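Local coordinates for protein D-threo-3-hydroxyaspartate dehydratase (Delftia, PDB 3WQC) that catalyses the pyridoxal 5'-phosphate-dependent deamination of D-threo-3-hydroxyaspartate to oxaloacetate and ammonia, and also acts on D-serine and on the L-threo and L-erythro isomers, at residues A23-D28 with P370-L375; Y248-L253 with V266-L271. All coordinates share one frame; numbering follows the deposited sequence.

Interaction 1: A23-D28 with P370-L375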
loop_
_atom_site.group_PDB
_atom_site.type_symbol
_atom_site.label_atom_id
_atom_site.label_comp_id
_atom_site.label_asym_id
_atom_site.label_seq_id
_atom_site.Cartn_x
_atom_site.Cartn_y
_atom_site.Cartn_z
ATOM N N ALA B 23 -10.797 -5.571 5.806
ATOM C CA ALA B 23 -9.703 -6.320 6.480
ATOM C C ALA B 23 -10.287 -6.915 7.779
ATOM O O ALA B 23 -10.652 -6.157 8.721
ATOM C CB ALA B 23 -8.569 -5.324 6.742
ATOM N N VAL B 24 -10.358 -8.236 7.850
ATOM C CA VAL B 24 -11.085 -8.889 8.918
ATOM C C VAL B 24 -10.036 -9.513 9.862
ATOM O O VAL B 24 -9.159 -10.295 9.393
ATOM C CB VAL B 24 -11.968 -10.006 8.311
ATOM C CG1 VAL B 24 -12.604 -10.812 9.463
ATOM C CG2 VAL B 24 -13.056 -9.325 7.420
ATOM N N ILE B 25 -10.151 -9.188 11.170
ATOM C CA ILE B 25 -9.303 -9.893 12.143
ATOM C C ILE B 25 -10.179 -10.973 12.834
ATOM O O ILE B 25 -11.190 -10.643 13.461
ATOM C CB ILE B 25 -8.813 -8.930 13.270
ATOM C CG1 ILE B 25 -7.938 -7.803 12.713
ATOM C CG2 ILE B 25 -8.005 -9.750 14.328
ATOM C CD1 ILE B 25 -7.706 -6.717 13.794
ATOM N N ASP B 26 -9.738 -12.243 12.716
ATOM C CA ASP B 26 -10.411 -13.339 13.433
ATOM C C ASP B 26 -9.884 -13.241 14.902
ATOM O O ASP B 26 -8.693 -13.525 15.161
ATOM C CB ASP B 26 -10.025 -14.673 12.779
ATOM C CG ASP B 26 -10.576 -15.916 13.543
ATOM O OD1 ASP B 26 -10.587 -16.038 14.767
ATOM O OD2 ASP B 26 -11.025 -16.793 12.875
ATOM N N LEU B 27 -10.691 -12.693 15.809
ATOM C CA LEU B 27 -10.217 -12.421 17.178
ATOM C C LEU B 27 -9.746 -13.661 17.894
ATOM O O LEU B 27 -8.780 -13.572 18.677
ATOM C CB LEU B 27 -11.259 -11.688 18.032
ATOM C CG LEU B 27 -11.528 -10.249 17.499
ATOM C CD1 LEU B 27 -12.746 -9.696 18.220
ATOM C CD2 LEU B 27 -10.248 -9.376 17.788
ATOM N N ASP B 28 -10.376 -14.811 17.671
ATOM C CA ASP B 28 -9.935 -16.017 18.384
ATOM C C ASP B 28 -8.524 -16.422 17.923
ATOM O O ASP B 28 -7.669 -16.782 18.768
ATOM C CB ASP B 28 -10.976 -17.144 18.170
ATOM C CG ASP B 28 -12.334 -16.900 19.020
ATOM O OD1 ASP B 28 -12.679 -15.772 19.557
ATOM O OD2 ASP B 28 -13.093 -17.881 19.146
ATOM N N PRO B 370 -8.330 1.901 6.438
ATOM C CA PRO B 370 -8.505 2.840 7.544
ATOM C C PRO B 370 -8.793 2.089 8.851
ATOM O O PRO B 370 -8.551 2.670 9.914
ATOM C CB PRO B 370 -9.739 3.665 7.144
ATOM C CG PRO B 370 -9.759 3.587 5.617
ATOM C CD PRO B 370 -9.225 2.215 5.263
ATOM N N ALA B 371 -9.329 0.877 8.809
ATOM C CA ALA B 371 -9.771 0.218 10.029
ATOM C C ALA B 371 -9.854 -1.253 9.712
ATOM O O ALA B 371 -10.064 -1.660 8.534
ATOM C CB ALA B 371 -11.175 0.694 10.533
ATOM N N TYR B 372 -9.808 -2.058 10.767
ATOM C CA TYR B 372 -10.079 -3.493 10.679
ATOM C C TYR B 372 -11.537 -3.727 11.120
ATOM O O TYR B 372 -12.132 -2.934 11.822
ATOM C CB TYR B 372 -9.206 -4.265 11.691
ATOM C CG TYR B 372 -7.738 -4.131 11.399
ATOM C CD1 TYR B 372 -7.114 -4.926 10.420
ATOM C CD2 TYR B 372 -6.938 -3.228 12.111
ATOM C CE1 TYR B 372 -5.736 -4.849 10.130
ATOM C CE2 TYR B 372 -5.554 -3.119 11.867
ATOM C CZ TYR B 372 -4.984 -3.898 10.895
ATOM O OH TYR B 372 -3.623 -3.861 10.641
ATOM N N GLN B 373 -12.053 -4.877 10.682
ATOM C CA GLN B 373 -13.352 -5.359 11.213
ATOM C C GLN B 373 -13.004 -6.537 12.136
ATOM O O GLN B 373 -12.537 -7.603 11.599
ATOM C CB GLN B 373 -14.220 -5.790 9.988
ATOM C CG GLN B 373 -14.609 -4.506 9.191
ATOM C CD GLN B 373 -15.481 -3.602 10.093
ATOM O OE1 GLN B 373 -16.235 -4.078 10.948
ATOM N NE2 GLN B 373 -15.388 -2.347 9.915
ATOM N N ALA B 374 -13.112 -6.336 13.463
ATOM C CA ALA B 374 -12.703 -7.375 14.450
ATOM C C ALA B 374 -13.865 -8.359 14.638
ATOM O O ALA B 374 -14.944 -7.945 15.040
ATOM C CB ALA B 374 -12.416 -6.708 15.779
ATOM N N LEU B 375 -13.659 -9.576 14.167
ATOM C CA LEU B 375 -14.700 -10.610 14.089
ATOM C C LEU B 375 -14.736 -11.432 15.368
ATOM O O LEU B 375 -13.751 -12.162 15.655
ATOM C CB LEU B 375 -14.450 -11.509 12.882
ATOM C CG LEU B 375 -15.368 -12.733 12.690
ATOM C CD1 LEU B 375 -16.802 -12.265 12.352
ATOM C CD2 LEU B 375 -14.804 -13.609 11.562
HETATM O O HOH W 1 -11.787 -3.108 6.913
HETATM O O HOH W 2 -13.277 -14.710 16.718
#
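I25 and Y372 pack against each other on one face of a parallel pair of beta-strands, 23-26 and 371-375, which belongs to the mixed sheet of the C-terminal domain in this fold-type III, alanine racemase-like enzyme. The residues come from opposite ends of the chain, so the N-terminal strand is built into the domain that the C-terminal part forms. Three backbone bonds join the strands, which are twisted by 36°: Q373 N gives its hydrogen to A23 O (2.7 Å), I25 N to Q373 O and L375 N to I25 O.

The tight part lies around the phenol ring of Y372, which I25 CD1 and A23 CB approach obliquely. I25 has CG1 beside its backbone N (chi1 -63°) and is extended beyond it, and CD1 thereby reaches the neighbouring strand, 3.5 Å from Y372 CG; a branched aliphatic chain suits this buried place. A23 CB, small enough to sit close to the ring, is 4.0 Å from Y372 CD1, while the hydroxyl of Y372 reaches on to R386. L27 lays CD1 on A374 CB, and W384 touches both residues. On the other face, V24 CG1 meets L375 CB at 3.9 Å, and Q373, bent at chi2, turns its amide away to T383, as befits a polar residue at a partly exposed position.

The ends are looser and wetter. One water bridges A23 N and A371 O. At the far end D26, an N-cap, bonds R29 N through OD1 and starts helix 27-44. There L375 O takes the hydrogen of L27 N at 3.1 Å and a second one from a water, 2.8 Å away, that itself accepts from D28 N.

Interaction 2: Y248-L253 with V266-L271; sequences YVFFDL and VALSVL
The backbones of F250 and V266-A267 meet through a single hydrogen bond, A267 N to F250 O (2.7 Å, 170° at the hydrogen), with the donor in the carbonyl plane, and the same oxygen also receives a CA-H...O contact from V266 CA at 3.3 Å. This joins a loop to the chain just before strand 268-278.

F250 and V266 carry much of the contact. F250 CB lies 4.0 Å from L268 CB, and chi1 (-56°, CG beside the backbone N) sets the ring with CG also near L268 CB; the two side chains pass at a slant, and V249 CG1 lies over the centre of one ring face. A267 suits its place by being small: its methyl points toward the loop and fits close to F250 O.

V266 spreads its two methyls along the next turn of the loop, CG1 at 3.8 Å from F251 O and CG2 at 3.8 Å from D252 N, two buried polar atoms without a partner in the model. An alanine here would lack both methyls and would probably leave a gap beside this backbone.

D252, whose CB points away from 266-271, acts as N-cap of helix 253-258 through OD1 to M255 N and also holds A362 N through OD2. The arrangement is that of the junction between the cofactor-binding barrel and the beta-domain of fold-type III enzymes, the D252 side chain touching the magnesium ligand H361 about 6 Å from a bound magnesium ion.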
loop_
_atom_site.group_PDB
_atom_site.type_symbol
_atom_site.label_atom_id
_atom_site.label_comp_id
_atom_site.label_asym_id
_atom_site.label_seq_id
_atom_site.Cartn_x
_atom_site.Cartn_y
_atom_site.Cartn_z
ATOM N N TYR B 248 3.684 -11.380 14.282
ATOM C CA TYR B 248 3.069 -12.571 14.910
ATOM C C TYR B 248 1.625 -12.333 15.346
ATOM O O TYR B 248 0.881 -13.316 15.519
ATOM C CB TYR B 248 3.925 -13.012 16.142
ATOM C CG TYR B 248 3.584 -12.153 17.344
ATOM C CD1 TYR B 248 4.167 -10.888 17.562
ATOM C CD2 TYR B 248 2.628 -12.591 18.313
ATOM C CE1 TYR B 248 3.801 -10.078 18.623
ATOM C CE2 TYR B 248 2.240 -11.773 19.337
ATOM C CZ TYR B 248 2.848 -10.562 19.560
ATOM O OH TYR B 248 2.492 -9.762 20.616
ATOM N N VAL B 249 1.225 -11.121 15.674
ATOM C CA VAL B 249 -0.095 -10.884 16.193
ATOM C C VAL B 249 -1.140 -11.425 15.210
ATOM O O VAL B 249 -2.203 -11.999 15.659
ATOM C CB VAL B 249 -0.311 -9.383 16.606
ATOM C CG1 VAL B 249 -0.340 -8.417 15.387
ATOM C CG2 VAL B 249 -1.597 -9.190 17.438
ATOM N N PHE B 250 -0.851 -11.259 13.906
ATOM C CA PHE B 250 -1.734 -11.826 12.873
ATOM C C PHE B 250 -1.171 -12.992 12.116
ATOM O O PHE B 250 -1.940 -13.837 11.588
ATOM C CB PHE B 250 -2.137 -10.726 11.827
ATOM C CG PHE B 250 -2.796 -9.508 12.463
ATOM C CD1 PHE B 250 -3.712 -9.615 13.572
ATOM C CD2 PHE B 250 -2.567 -8.249 11.901
ATOM C CE1 PHE B 250 -4.348 -8.464 14.108
ATOM C CE2 PHE B 250 -3.228 -7.120 12.418
ATOM C CZ PHE B 250 -4.079 -7.215 13.525
ATOM N N PHE B 251 0.156 -13.044 11.925
ATOM C CA PHE B 251 0.804 -13.891 10.962
ATOM C C PHE B 251 0.340 -13.612 9.519
ATOM O O PHE B 251 -0.509 -12.717 9.312
ATOM C CB PHE B 251 0.721 -15.435 11.306
ATOM C CG PHE B 251 1.527 -15.801 12.529
ATOM C CD1 PHE B 251 2.932 -15.656 12.496
ATOM C CD2 PHE B 251 0.911 -16.334 13.663
ATOM C CE1 PHE B 251 3.722 -16.107 13.581
ATOM C CE2 PHE B 251 1.699 -16.752 14.773
ATOM C CZ PHE B 251 3.095 -16.642 14.696
ATOM N N ASP B 252 0.930 -14.323 8.570
ATOM C CA ASP B 252 0.681 -14.137 7.156
ATOM C C ASP B 252 1.318 -15.243 6.388
ATOM O O ASP B 252 1.888 -16.196 7.012
ATOM C CB ASP B 252 1.100 -12.716 6.690
ATOM C CG ASP B 252 2.602 -12.452 6.891
ATOM O OD1 ASP B 252 3.369 -13.460 6.843
ATOM O OD2 ASP B 252 3.008 -11.284 7.092
ATOM N N LEU B 253 1.196 -15.235 5.053
ATOM C CA LEU B 253 1.706 -16.362 4.286
ATOM C C LEU B 253 3.234 -16.385 4.159
ATOM O O LEU B 253 3.845 -17.453 4.063
ATOM C CB LEU B 253 1.123 -16.369 2.872
ATOM C CG LEU B 253 -0.437 -16.593 2.905
ATOM C CD1 LEU B 253 -0.961 -16.259 1.500
ATOM C CD2 LEU B 253 -0.725 -18.048 3.291
ATOM N N VAL B 266 -3.290 -17.708 10.580
ATOM C CA VAL B 266 -3.289 -16.352 10.025
ATOM C C VAL B 266 -4.618 -15.712 10.409
ATOM O O VAL B 266 -5.699 -16.230 10.037
ATOM C CB VAL B 266 -3.064 -16.399 8.502
ATOM C CG1 VAL B 266 -3.149 -15.003 7.860
ATOM C CG2 VAL B 266 -1.700 -16.998 8.153
ATOM N N ALA B 267 -4.538 -14.656 11.223
ATOM C CA ALA B 267 -5.714 -14.009 11.813
ATOM C C ALA B 267 -6.286 -12.912 10.922
ATOM O O ALA B 267 -7.355 -12.430 11.197
ATOM C CB ALA B 267 -5.392 -13.552 13.256
ATOM N N LEU B 268 -5.537 -12.435 9.941
ATOM C CA LEU B 268 -5.999 -11.294 9.116
ATOM C C LEU B 268 -6.337 -11.867 7.720
ATOM O O LEU B 268 -5.543 -12.642 7.119
ATOM C CB LEU B 268 -4.837 -10.294 8.940
ATOM C CG LEU B 268 -5.134 -9.087 8.044
ATOM C CD1 LEU B 268 -6.320 -8.260 8.596
ATOM C CD2 LEU B 268 -3.837 -8.264 7.849
ATOM N N SER B 269 -7.527 -11.526 7.217
ATOM C CA SER B 269 -7.872 -11.906 5.874
ATOM C C SER B 269 -8.621 -10.713 5.247
ATOM O O SER B 269 -9.151 -9.847 5.995
ATOM C CB SER B 269 -8.779 -13.198 5.796
ATOM O OG SER B 269 -10.005 -12.976 6.483
ATOM N N VAL B 270 -8.692 -10.685 3.925
ATOM C CA VAL B 270 -9.404 -9.575 3.250
ATOM C C VAL B 270 -10.686 -10.220 2.689
ATOM O O VAL B 270 -10.635 -11.111 1.818
ATOM C CB VAL B 270 -8.579 -8.945 2.139
ATOM C CG1 VAL B 270 -9.395 -7.967 1.304
ATOM C CG2 VAL B 270 -7.332 -8.273 2.767
ATOM N N LEU B 271 -11.803 -9.701 3.107
ATOM C CA LEU B 271 -13.138 -10.114 2.618
ATOM C C LEU B 271 -13.331 -9.498 1.241
ATOM O O LEU B 271 -13.096 -8.312 1.089
ATOM C CB LEU B 271 -14.174 -9.549 3.610
ATOM C CG LEU B 271 -15.653 -10.026 3.377
ATOM C CD1 LEU B 271 -15.789 -11.529 3.667
ATOM C CD2 LEU B 271 -16.546 -9.164 4.278
#

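Strands 22-26 and 268-278 are antiparallel neighbours in one sheet, so interactions 1 and 2 share a wall, their centres 10 Å apart. The probable hydrogen bonds V24 N to S269 O (2.7 Å) and D26 N to A267 O (2.8 Å) stitch them together, and I25 CD1 packs on F250 CZ at 3.7 Å. The rings of F250 and Y372 also meet edge-to-face, so that I25, Y372 and F250 form one apolar cluster shared by both contacts. Both segments of interaction 2 fall within the long run of chain between A23-D28 and P370-L375. Interaction 2 lies nearer the cofactor: the D252 side chain is about 8 Å from pyridoxal phosphate, against about 12 Å for that of Y372.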